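Side-chain contacts in nitroreductase family protein (Clostridium novyi, PDB 3G14), which probably acts as an oxidoreductase of the nitroreductase family, whose members typically use a bound flavin to pass electrons to their substrates: residues 97-100 and 101-105; 2-5 and 6-10; 104-107 and 108-112. One frame throughout, in Å; residues are numbered along the deposited sequence.

Contact 1. Residues 97-100 and 101-105; sequences KEIY and LIDTA
Leu101 lies against the ring of its neighbour Tyr100 at the first turn of helix 99-117, and the two side chains run side by side in the same direction. Leu101 CG sits 3.8 Å from the centroid of the Tyr100 ring, over one face but shifted toward the rim, a CH-pi contact; the branch CD2 closes on Tyr100 CE1 at 3.5 Å. The ring reaches this place because its CG stands between backbone N and carbonyl carbon (chi1 86°), a crowded position that swings it across the start of the next residue. One turn on, Tyr100 O is gripped twice by Thr104: OG1 at 2.7 Å and N at 2.9 Å approach from opposite faces of the carbonyl plane, so the threonine hydroxyl is satisfied by its own helix. Asp103 N gives a straight bond to Ile99 O (2.9 Å, 168° at the hydrogen), while the bond from Leu101 N to Glu98 O, at the N-cap residue, is weak. Looser contacts surround this core: Ile99 CD1 and Ile102 CD1 meet at 4.1 Å, and partly exposed Glu98 brings CB to Leu101 CD1 at the same distance. Asp103 OD2 comes to 3.4 Å from Ile99 CG2 but takes its hydrogen bond from Trp40 N, near a bound acetate. Lys97 NZ bonds to Ala126 O and Val146 O of the second subunit, and Ile102 packs on Ala105 of that subunit. Within the chain, Tyr100 and Thr104 rest on strands 80-86 and 144-151, while Ile99 turns to Val94 of strand 93-94 and to Trp40.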
ATOM      1  N   LYS B  97       7.466 -12.651   6.443  1.00 19.03           N
ATOM      2  CA  LYS B  97       6.638 -11.457   6.469  1.00 19.28           C
ATOM      3  C   LYS B  97       5.153 -11.857   6.507  1.00 17.33           C
ATOM      4  O   LYS B  97       4.729 -12.773   5.795  1.00 15.76           O
ATOM      5  CB  LYS B  97       6.843 -10.630   5.205  1.00 18.21           C
ATOM      6  CG  LYS B  97       8.298 -10.267   4.911  1.00 17.90           C
ATOM      7  CD  LYS B  97       8.505  -9.745   3.465  1.00 19.55           C
ATOM      8  CE  LYS B  97       8.365 -10.854   2.398  1.00 15.87           C
ATOM      9  NZ  LYS B  97       9.350 -10.709   1.274  1.00 13.81           N
ATOM     10  N   GLU B  98       4.386 -11.162   7.334  1.00 17.98           N
ATOM     11  CA  GLU B  98       2.930 -11.307   7.361  1.00 18.60           C
ATOM     12  C   GLU B  98       2.287 -10.693   6.135  1.00 16.39           C
ATOM     13  O   GLU B  98       2.105  -9.471   6.035  1.00 20.25           O
ATOM     14  CB  GLU B  98       2.324 -10.677   8.607  1.00 19.23           C
ATOM     15  CG  GLU B  98       2.815 -11.337   9.861  1.00 19.57           C
ATOM     16  CD  GLU B  98       3.944 -10.550  10.493  1.00 33.32           C
ATOM     17  OE1 GLU B  98       4.806  -9.983   9.751  1.00 34.14           O
ATOM     18  OE2 GLU B  98       3.964 -10.503  11.741  1.00 35.79           O
ATOM     19  N   ILE B  99       1.911 -11.562   5.207  1.00 20.16           N
ATOM     20  CA  ILE B  99       1.379 -11.141   3.913  1.00 19.71           C
ATOM     21  C   ILE B  99       0.146 -10.258   4.052  1.00 19.23           C
ATOM     22  O   ILE B  99      -0.039  -9.311   3.280  1.00 17.06           O
ATOM     23  CB  ILE B  99       1.093 -12.370   3.003  1.00 23.19           C
ATOM     24  CG1 ILE B  99       2.316 -12.627   2.155  1.00 30.24           C
ATOM     25  CG2 ILE B  99      -0.086 -12.132   2.018  1.00 27.43           C
ATOM     26  CD1 ILE B  99       2.752 -11.415   1.340  1.00 29.33           C
ATOM     27  N   TYR B 100      -0.672 -10.567   5.051  1.00 20.43           N
ATOM     28  CA  TYR B 100      -1.908  -9.805   5.300  1.00 18.21           C
ATOM     29  C   TYR B 100      -1.644  -8.306   5.551  1.00 16.88           C
ATOM     30  O   TYR B 100      -2.439  -7.477   5.138  1.00 19.28           O
ATOM     31  CB  TYR B 100      -2.718 -10.412   6.457  1.00 20.33           C
ATOM     32  CG  TYR B 100      -2.335  -9.954   7.847  1.00 17.15           C
ATOM     33  CD1 TYR B 100      -2.913  -8.803   8.408  1.00 21.92           C
ATOM     34  CD2 TYR B 100      -1.455 -10.683   8.628  1.00 19.92           C
ATOM     35  CE1 TYR B 100      -2.595  -8.394   9.690  1.00 22.03           C
ATOM     36  CE2 TYR B 100      -1.104 -10.266   9.903  1.00 20.99           C
ATOM     37  CZ  TYR B 100      -1.672  -9.109  10.432  1.00 23.69           C
ATOM     38  OH  TYR B 100      -1.371  -8.678  11.707  1.00 24.68           O
ATOM     39  N   LEU B 101      -0.547  -7.976   6.231  1.00 14.69           N
ATOM     40  CA  LEU B 101      -0.175  -6.597   6.464  1.00 17.17           C
ATOM     41  C   LEU B 101       0.192  -5.903   5.141  1.00 19.80           C
ATOM     42  O   LEU B 101      -0.308  -4.811   4.846  1.00 17.60           O
ATOM     43  CB  LEU B 101       0.957  -6.481   7.482  1.00 16.93           C
ATOM     44  CG  LEU B 101       0.498  -6.696   8.925  1.00 22.13           C
ATOM     45  CD1 LEU B 101       1.700  -6.811   9.881  1.00 21.59           C
ATOM     46  CD2 LEU B 101      -0.542  -5.604   9.377  1.00 24.92           C
ATOM     47  N   ILE B 102       0.997  -6.572   4.321  1.00 16.81           N
ATOM     48  CA  ILE B 102       1.361  -6.019   3.026  1.00 15.82           C
ATOM     49  C   ILE B 102       0.120  -5.778   2.152  1.00 15.48           C
ATOM     50  O   ILE B 102      -0.103  -4.688   1.630  1.00 16.42           O
ATOM     51  CB  ILE B 102       2.338  -6.952   2.268  1.00 13.03           C
ATOM     52  CG1 ILE B 102       3.683  -7.014   3.024  1.00 15.29           C
ATOM     53  CG2 ILE B 102       2.461  -6.475   0.781  1.00 15.19           C
ATOM     54  CD1 ILE B 102       4.754  -7.979   2.441  1.00 19.65           C
ATOM     55  N   ASP B 103      -0.701  -6.813   2.019  1.00 12.83           N
ATOM     56  CA  ASP B 103      -1.822  -6.790   1.100  1.00 15.59           C
ATOM     57  C   ASP B 103      -2.921  -5.835   1.549  1.00 10.58           C
ATOM     58  O   ASP B 103      -3.485  -5.080   0.742  1.00 13.76           O
ATOM     59  CB  ASP B 103      -2.344  -8.192   0.906  1.00 17.25           C
ATOM     60  CG  ASP B 103      -1.453  -9.005  -0.061  1.00 16.69           C
ATOM     61  OD1 ASP B 103      -0.465  -8.458  -0.586  1.00 23.43           O
ATOM     62  OD2 ASP B 103      -1.726 -10.164  -0.259  1.00 23.98           O
ATOM     63  N   THR B 104      -3.180  -5.811   2.844  1.00 12.96           N
ATOM     64  CA  THR B 104      -4.190  -4.887   3.365  1.00 15.42           C
ATOM     65  C   THR B 104      -3.671  -3.442   3.240  1.00 16.55           C
ATOM     66  O   THR B 104      -4.466  -2.546   2.922  1.00 16.04           O
ATOM     67  CB  THR B 104      -4.599  -5.243   4.830  1.00 15.27           C
ATOM     68  OG1 THR B 104      -4.956  -6.623   4.907  1.00 14.94           O
ATOM     69  CG2 THR B 104      -5.788  -4.377   5.329  1.00 14.64           C
ATOM     70  N   ALA B 105      -2.360  -3.196   3.463  1.00 14.23           N
ATOM     71  CA  ALA B 105      -1.793  -1.823   3.302  1.00 16.09           C
ATOM     72  C   ALA B 105      -1.964  -1.305   1.859  1.00 15.18           C
ATOM     73  O   ALA B 105      -2.352  -0.125   1.618  1.00 15.58           O
ATOM     74  CB  ALA B 105      -0.274  -1.745   3.722  1.00 15.83           C
TER

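Contact 2. Residues 2-5 and 6-10; sequences MEFY and EVIKK
Lys9 lays its aliphatic end on the ring of Tyr5, one turn earlier in helix 4-10. Its CE stands 3.4 Å from the centroid of the Tyr5 ring, over the centre of one face, a close CH-pi contact; Lys9 NZ adds an off-centre cation-pi interaction at 4.1 Å from the same centroid. The lysine chain is extended beyond CG, which carries it along Tyr5 O and up to the ring. At the helix start Glu3 is the N-cap: OE1 accepts from Glu6 N at 3.0 Å and OE2 from Tyr5 N at 2.9 Å, both donors lying above the carboxylate plane. A bend at chi2 (-87°) folds the carboxylate back over these amides. Met2, a selenomethionine, sets CB against Val7 CG2 at 3.6 Å. In a separate apolar pair, Phe4 CE2 meets Ile8 CG1 at 3.8 Å. Farther out, Tyr5 OH bonds to Asp32 of the second subunit, the Phe4 rings of the two subunits meet nearly parallel, and Val7 and Ile8 pack on helix 99-117. Two N-H hydrogen bonds to one carboxylate at the positive end of the helix dipole would favour the ionised form of Glu3, although Glu6 OE2, 4.4 Å from Glu3 OE1, would oppose it.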
HETATM    1  N   MSE B   2      -9.545  13.260 -11.609  1.00 22.21           N
HETATM    2  CA  MSE B   2      -8.188  13.894 -11.594  1.00 20.56           C
HETATM    3  C   MSE B   2      -7.112  13.081 -12.292  1.00 21.02           C
HETATM    4  O   MSE B   2      -7.202  11.852 -12.421  1.00 18.33           O
HETATM    5  CB  MSE B   2      -7.722  14.119 -10.160  1.00 18.37           C
HETATM    6  CG  MSE B   2      -8.581  15.027  -9.361  1.00 22.46           C
HETATM    7 SE   MSE B   2      -7.884  15.163  -7.584  0.75 26.08          SE
HETATM    8  CE  MSE B   2      -6.155  15.886  -7.917  1.00 23.34           C
ATOM      9  N   GLU B   3      -6.081  13.793 -12.739  1.00 20.46           N
ATOM     10  CA  GLU B   3      -4.897  13.173 -13.303  1.00 19.97           C
ATOM     11  C   GLU B   3      -4.059  12.417 -12.233  1.00 19.60           C
ATOM     12  O   GLU B   3      -4.018  12.812 -11.078  1.00 18.38           O
ATOM     13  CB  GLU B   3      -4.087  14.243 -14.007  1.00 19.29           C
ATOM     14  CG  GLU B   3      -2.913  13.714 -14.795  1.00 27.62           C
ATOM     15  CD  GLU B   3      -1.671  13.579 -13.940  1.00 34.60           C
ATOM     16  OE1 GLU B   3      -1.471  14.491 -13.082  1.00 31.56           O
ATOM     17  OE2 GLU B   3      -0.923  12.573 -14.121  1.00 29.49           O
ATOM     18  N   PHE B   4      -3.399  11.326 -12.631  1.00 16.50           N
ATOM     19  CA  PHE B   4      -2.815  10.415 -11.667  1.00 18.19           C
ATOM     20  C   PHE B   4      -1.780  11.084 -10.752  1.00 18.43           C
ATOM     21  O   PHE B   4      -1.886  11.016  -9.540  1.00 17.94           O
ATOM     22  CB  PHE B   4      -2.173   9.183 -12.359  1.00 18.70           C
ATOM     23  CG  PHE B   4      -1.500   8.278 -11.390  1.00 18.97           C
ATOM     24  CD1 PHE B   4      -2.225   7.343 -10.683  1.00 18.89           C
ATOM     25  CD2 PHE B   4      -0.135   8.406 -11.127  1.00 26.67           C
ATOM     26  CE1 PHE B   4      -1.606   6.555  -9.736  1.00 26.10           C
ATOM     27  CE2 PHE B   4       0.465   7.593 -10.192  1.00 23.08           C
ATOM     28  CZ  PHE B   4      -0.266   6.685  -9.516  1.00 19.75           C
ATOM     29  N   TYR B   5      -0.773  11.740 -11.334  1.00 17.98           N
ATOM     30  CA  TYR B   5       0.280  12.364 -10.536  1.00 19.31           C
ATOM     31  C   TYR B   5      -0.285  13.479  -9.629  1.00 19.87           C
ATOM     32  O   TYR B   5       0.130  13.626  -8.467  1.00 19.04           O
ATOM     33  CB  TYR B   5       1.389  12.878 -11.464  1.00 21.07           C
ATOM     34  CG  TYR B   5       2.738  13.178 -10.828  1.00 26.35           C
ATOM     35  CD1 TYR B   5       3.134  12.629  -9.596  1.00 27.76           C
ATOM     36  CD2 TYR B   5       3.655  13.972 -11.504  1.00 34.47           C
ATOM     37  CE1 TYR B   5       4.408  12.896  -9.049  1.00 24.92           C
ATOM     38  CE2 TYR B   5       4.912  14.244 -10.976  1.00 41.95           C
ATOM     39  CZ  TYR B   5       5.286  13.708  -9.753  1.00 37.63           C
ATOM     40  OH  TYR B   5       6.541  14.028  -9.281  1.00 35.73           O
ATOM     41  N   GLU B   6      -1.281  14.213 -10.131  1.00 19.29           N
ATOM     42  CA  GLU B   6      -1.988  15.219  -9.319  1.00 19.86           C
ATOM     43  C   GLU B   6      -2.645  14.597  -8.101  1.00 17.06           C
ATOM     44  O   GLU B   6      -2.701  15.214  -7.047  1.00 18.36           O
ATOM     45  CB  GLU B   6      -3.051  15.966 -10.136  1.00 21.04           C
ATOM     46  CG  GLU B   6      -2.488  16.988 -11.090  1.00 30.29           C
ATOM     47  CD  GLU B   6      -1.512  17.939 -10.406  1.00 42.02           C
ATOM     48  OE1 GLU B   6      -1.885  18.492  -9.346  1.00 48.86           O
ATOM     49  OE2 GLU B   6      -0.378  18.118 -10.918  1.00 46.46           O
ATOM     50  N   VAL B   7      -3.158  13.375  -8.231  1.00 15.70           N
ATOM     51  CA  VAL B   7      -3.751  12.706  -7.059  1.00 14.62           C
ATOM     52  C   VAL B   7      -2.658  12.416  -6.020  1.00 15.54           C
ATOM     53  O   VAL B   7      -2.803  12.655  -4.808  1.00 13.01           O
ATOM     54  CB  VAL B   7      -4.556  11.437  -7.434  1.00 15.68           C
ATOM     55  CG1 VAL B   7      -5.017  10.688  -6.180  1.00 18.46           C
ATOM     56  CG2 VAL B   7      -5.754  11.784  -8.321  1.00 12.92           C
ATOM     57  N   ILE B   8      -1.518  11.938  -6.490  1.00 14.37           N
ATOM     58  CA  ILE B   8      -0.430  11.601  -5.570  1.00 15.46           C
ATOM     59  C   ILE B   8       0.032  12.857  -4.819  1.00 16.16           C
ATOM     60  O   ILE B   8       0.301  12.793  -3.628  1.00 16.73           O
ATOM     61  CB  ILE B   8       0.782  10.976  -6.343  1.00 16.93           C
ATOM     62  CG1 ILE B   8       0.301   9.721  -7.086  1.00 18.45           C
ATOM     63  CG2 ILE B   8       2.001  10.731  -5.385  1.00 14.67           C
ATOM     64  CD1 ILE B   8      -0.180   8.537  -6.194  1.00 17.33           C
ATOM     65  N   LYS B   9       0.154  13.967  -5.559  1.00 13.70           N
ATOM     66  CA  LYS B   9       0.609  15.232  -5.011  1.00 16.14           C
ATOM     67  C   LYS B   9      -0.393  15.842  -4.064  1.00 16.16           C
ATOM     68  O   LYS B   9       0.003  16.483  -3.085  1.00 19.51           O
ATOM     69  CB  LYS B   9       0.947  16.235  -6.116  1.00 14.27           C
ATOM     70  CG  LYS B   9       2.203  15.895  -6.884  1.00 17.90           C
ATOM     71  CD  LYS B   9       2.493  16.932  -7.933  1.00 22.02           C
ATOM     72  CE  LYS B   9       3.538  16.439  -8.882  1.00 27.06           C
ATOM     73  NZ  LYS B   9       3.881  17.480  -9.903  1.00 35.46           N
ATOM     74  N   LYS B  10      -1.681  15.676  -4.339  1.00 15.48           N
ATOM     75  CA  LYS B  10      -2.718  16.341  -3.531  1.00 18.32           C
ATOM     76  C   LYS B  10      -2.992  15.618  -2.215  1.00 18.56           C
ATOM     77  O   LYS B  10      -3.460  16.229  -1.261  1.00 19.30           O
ATOM     78  CB  LYS B  10      -4.018  16.476  -4.339  1.00 21.22           C
ATOM     79  CG  LYS B  10      -5.196  17.103  -3.562  1.00 22.61           C
ATOM     80  CD  LYS B  10      -6.214  17.793  -4.454  1.00 23.04           C
ATOM     81  CE  LYS B  10      -7.635  17.869  -3.823  1.00 37.18           C
ATOM     82  NZ  LYS B  10      -8.418  16.536  -3.776  1.00 36.64           N
TER

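Contact 3. Residues 104-107 and 108-112; sequences TAIA and MEHIV
His110 turns its ring back over the preceding turn, with CG beside its backbone N and anti to the carbonyl carbon (chi1 -77°), a setting that leaves CD2 3.3 Å from Ile106 O. Glu109 takes the other course: its CG is anti to the backbone N (chi1 -173°) and a bend at chi2 leads the carboxylate away from residues 104-107. Both belong to the middle of helix 99-117, a regular alpha-helix buried against the mixed sheet of the nitroreductase fold. Four successive i to i+4 bonds hold this piece of backbone, among them Met108 N to Thr104 O at 2.9 Å and Ile111 N to Ala107 O at 3.0 Å. The contact is made largely by backbone oxygens and the inner carbons of side chains: Met108 CB passes Thr104 O at 3.4 Å, and Ile106 CG2 comes no nearer than 4.3 Å to His110 NE2. Met108, a selenomethionine, instead sends its bent chain toward Ala84 and Trp124. The methyl group of Ala107 packs on Tyr46 and Phe48 of strand 46-51. The opposite flank is the subunit interface. Glu109 OE2 hydrogen-bonds to His110 NE2 of the second subunit, and the reciprocal bond joins His110 to Glu109 there, so the buried polar ends form a matched pair of links across the dimer. Two further bonds fix these groups: Glu109 OE1 accepts from Trp124 NE1, and His110 ND1 meets Met33 O. Inside the helix, His110 CB rests 3.3 Å from Ala107 O.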
ATOM      1  N   THR B 104      -3.180  -5.811   2.844  1.00 12.96           N
ATOM      2  CA  THR B 104      -4.190  -4.887   3.365  1.00 15.42           C
ATOM      3  C   THR B 104      -3.671  -3.442   3.240  1.00 16.55           C
ATOM      4  O   THR B 104      -4.466  -2.546   2.922  1.00 16.04           O
ATOM      5  CB  THR B 104      -4.599  -5.243   4.830  1.00 15.27           C
ATOM      6  OG1 THR B 104      -4.956  -6.623   4.907  1.00 14.94           O
ATOM      7  CG2 THR B 104      -5.788  -4.377   5.329  1.00 14.64           C
ATOM      8  N   ALA B 105      -2.360  -3.196   3.463  1.00 14.23           N
ATOM      9  CA  ALA B 105      -1.793  -1.823   3.302  1.00 16.09           C
ATOM     10  C   ALA B 105      -1.964  -1.305   1.859  1.00 15.18           C
ATOM     11  O   ALA B 105      -2.352  -0.125   1.618  1.00 15.58           O
ATOM     12  CB  ALA B 105      -0.274  -1.745   3.722  1.00 15.83           C
ATOM     13  N   ILE B 106      -1.686  -2.185   0.918  1.00 12.88           N
ATOM     14  CA  ILE B 106      -1.819  -1.901  -0.533  1.00 12.77           C
ATOM     15  C   ILE B 106      -3.236  -1.437  -0.787  1.00 13.67           C
ATOM     16  O   ILE B 106      -3.472  -0.370  -1.361  1.00 14.88           O
ATOM     17  CB  ILE B 106      -1.480  -3.153  -1.419  1.00 15.91           C
ATOM     18  CG1 ILE B 106       0.004  -3.545  -1.347  1.00 14.55           C
ATOM     19  CG2 ILE B 106      -1.799  -2.896  -2.921  1.00 14.53           C
ATOM     20  CD1 ILE B 106       0.346  -4.896  -2.046  1.00 14.24           C
ATOM     21  N   ALA B 107      -4.220  -2.238  -0.351  1.00 14.23           N
ATOM     22  CA  ALA B 107      -5.635  -1.944  -0.633  1.00 15.29           C
ATOM     23  C   ALA B 107      -6.108  -0.678   0.062  1.00 15.49           C
ATOM     24  O   ALA B 107      -6.836   0.137  -0.532  1.00 15.17           O
ATOM     25  CB  ALA B 107      -6.558  -3.170  -0.262  1.00 12.66           C
HETATM   26  N   MSE B 108      -5.698  -0.501   1.315  1.00 17.60           N
HETATM   27  CA  MSE B 108      -6.010   0.727   2.034  1.00 18.54           C
HETATM   28  C   MSE B 108      -5.391   1.974   1.363  1.00 17.50           C
HETATM   29  O   MSE B 108      -6.003   3.039   1.388  1.00 17.44           O
HETATM   30  CB  MSE B 108      -5.553   0.621   3.507  1.00 16.93           C
HETATM   31  CG  MSE B 108      -6.022   1.775   4.348  1.00 19.95           C
HETATM   32 SE   MSE B 108      -8.022   2.035   4.383  0.75 15.11          SE
HETATM   33  CE  MSE B 108      -8.040   1.839   6.373  1.00 18.71           C
ATOM     34  N   GLU B 109      -4.214   1.867   0.742  1.00 16.95           N
ATOM     35  CA  GLU B 109      -3.666   3.039   0.028  1.00 14.69           C
ATOM     36  C   GLU B 109      -4.499   3.326  -1.244  1.00 13.60           C
ATOM     37  O   GLU B 109      -4.584   4.497  -1.680  1.00 14.94           O
ATOM     38  CB  GLU B 109      -2.172   2.878  -0.287  1.00 16.32           C
ATOM     39  CG  GLU B 109      -1.491   4.127  -0.869  1.00 13.06           C
ATOM     40  CD  GLU B 109      -1.522   5.343   0.053  1.00 13.13           C
ATOM     41  OE1 GLU B 109      -2.098   5.216   1.181  1.00 18.98           O
ATOM     42  OE2 GLU B 109      -0.994   6.404  -0.361  1.00 14.67           O
ATOM     43  N   HIS B 110      -5.095   2.291  -1.853  1.00 15.20           N
ATOM     44  CA  HIS B 110      -6.044   2.506  -2.948  1.00 15.08           C
ATOM     45  C   HIS B 110      -7.283   3.283  -2.444  1.00 14.76           C
ATOM     46  O   HIS B 110      -7.781   4.185  -3.137  1.00 14.18           O
ATOM     47  CB  HIS B 110      -6.442   1.171  -3.650  1.00 12.91           C
ATOM     48  CG  HIS B 110      -5.395   0.632  -4.583  1.00 11.92           C
ATOM     49  ND1 HIS B 110      -5.705   0.012  -5.783  1.00 14.65           N
ATOM     50  CD2 HIS B 110      -4.048   0.551  -4.458  1.00 14.75           C
ATOM     51  CE1 HIS B 110      -4.578  -0.365  -6.378  1.00 15.95           C
ATOM     52  NE2 HIS B 110      -3.566  -0.065  -5.591  1.00 13.34           N
ATOM     53  N   ILE B 111      -7.748   2.950  -1.233  0.50 15.09           N
ATOM     54  CA  ILE B 111      -8.878   3.693  -0.584  0.50 14.76           C
ATOM     55  C   ILE B 111      -8.494   5.156  -0.442  0.50 15.51           C
ATOM     56  O   ILE B 111      -9.222   6.070  -0.881  0.50 14.04           O
ATOM     57  CB  ILE B 111      -9.196   3.155   0.836  0.50 13.82           C
ATOM     58  CG1 ILE B 111      -9.652   1.683   0.799  0.50 10.59           C
ATOM     59  CG2 ILE B 111     -10.265   4.038   1.536  0.50 12.39           C
ATOM     60  CD1 ILE B 111     -11.012   1.470   0.215  0.50 15.27           C
ATOM     61  N   VAL B 112      -7.335   5.362   0.181  1.00 16.79           N
ATOM     62  CA  VAL B 112      -6.817   6.705   0.476  1.00 16.10           C
ATOM     63  C   VAL B 112      -6.606   7.526  -0.800  1.00 14.03           C
ATOM     64  O   VAL B 112      -7.088   8.665  -0.917  1.00 14.48           O
ATOM     65  CB  VAL B 112      -5.535   6.609   1.371  1.00 17.09           C
ATOM     66  CG1 VAL B 112      -4.698   7.912   1.329  1.00 18.48           C
ATOM     67  CG2 VAL B 112      -5.911   6.187   2.796  1.00 15.06           C
TER

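From the N terminus, contact 2 comes first and joins residues 2 and 3, Glu3 as N-cap, to the short opening helix 4-10. Each contact is a local turn of contiguous residues, so none encloses a long loop and none crosses another. Contact 1 marks the passage from strand 97-98 into helix 99-117, and contact 3 follows directly along that helix, sharing Thr104 and Ala105. Within one chain contact 2 does not touch contact 3 (nearest atoms about 6 Å apart), though His110 meets Ile8 of the second subunit; its helix packs on the later part of helix 99-117, at Leu113, Thr116 and Asp117. All three reach the second subunit, tying the sheet, the long helix and the N-terminal helix to the dimer interface.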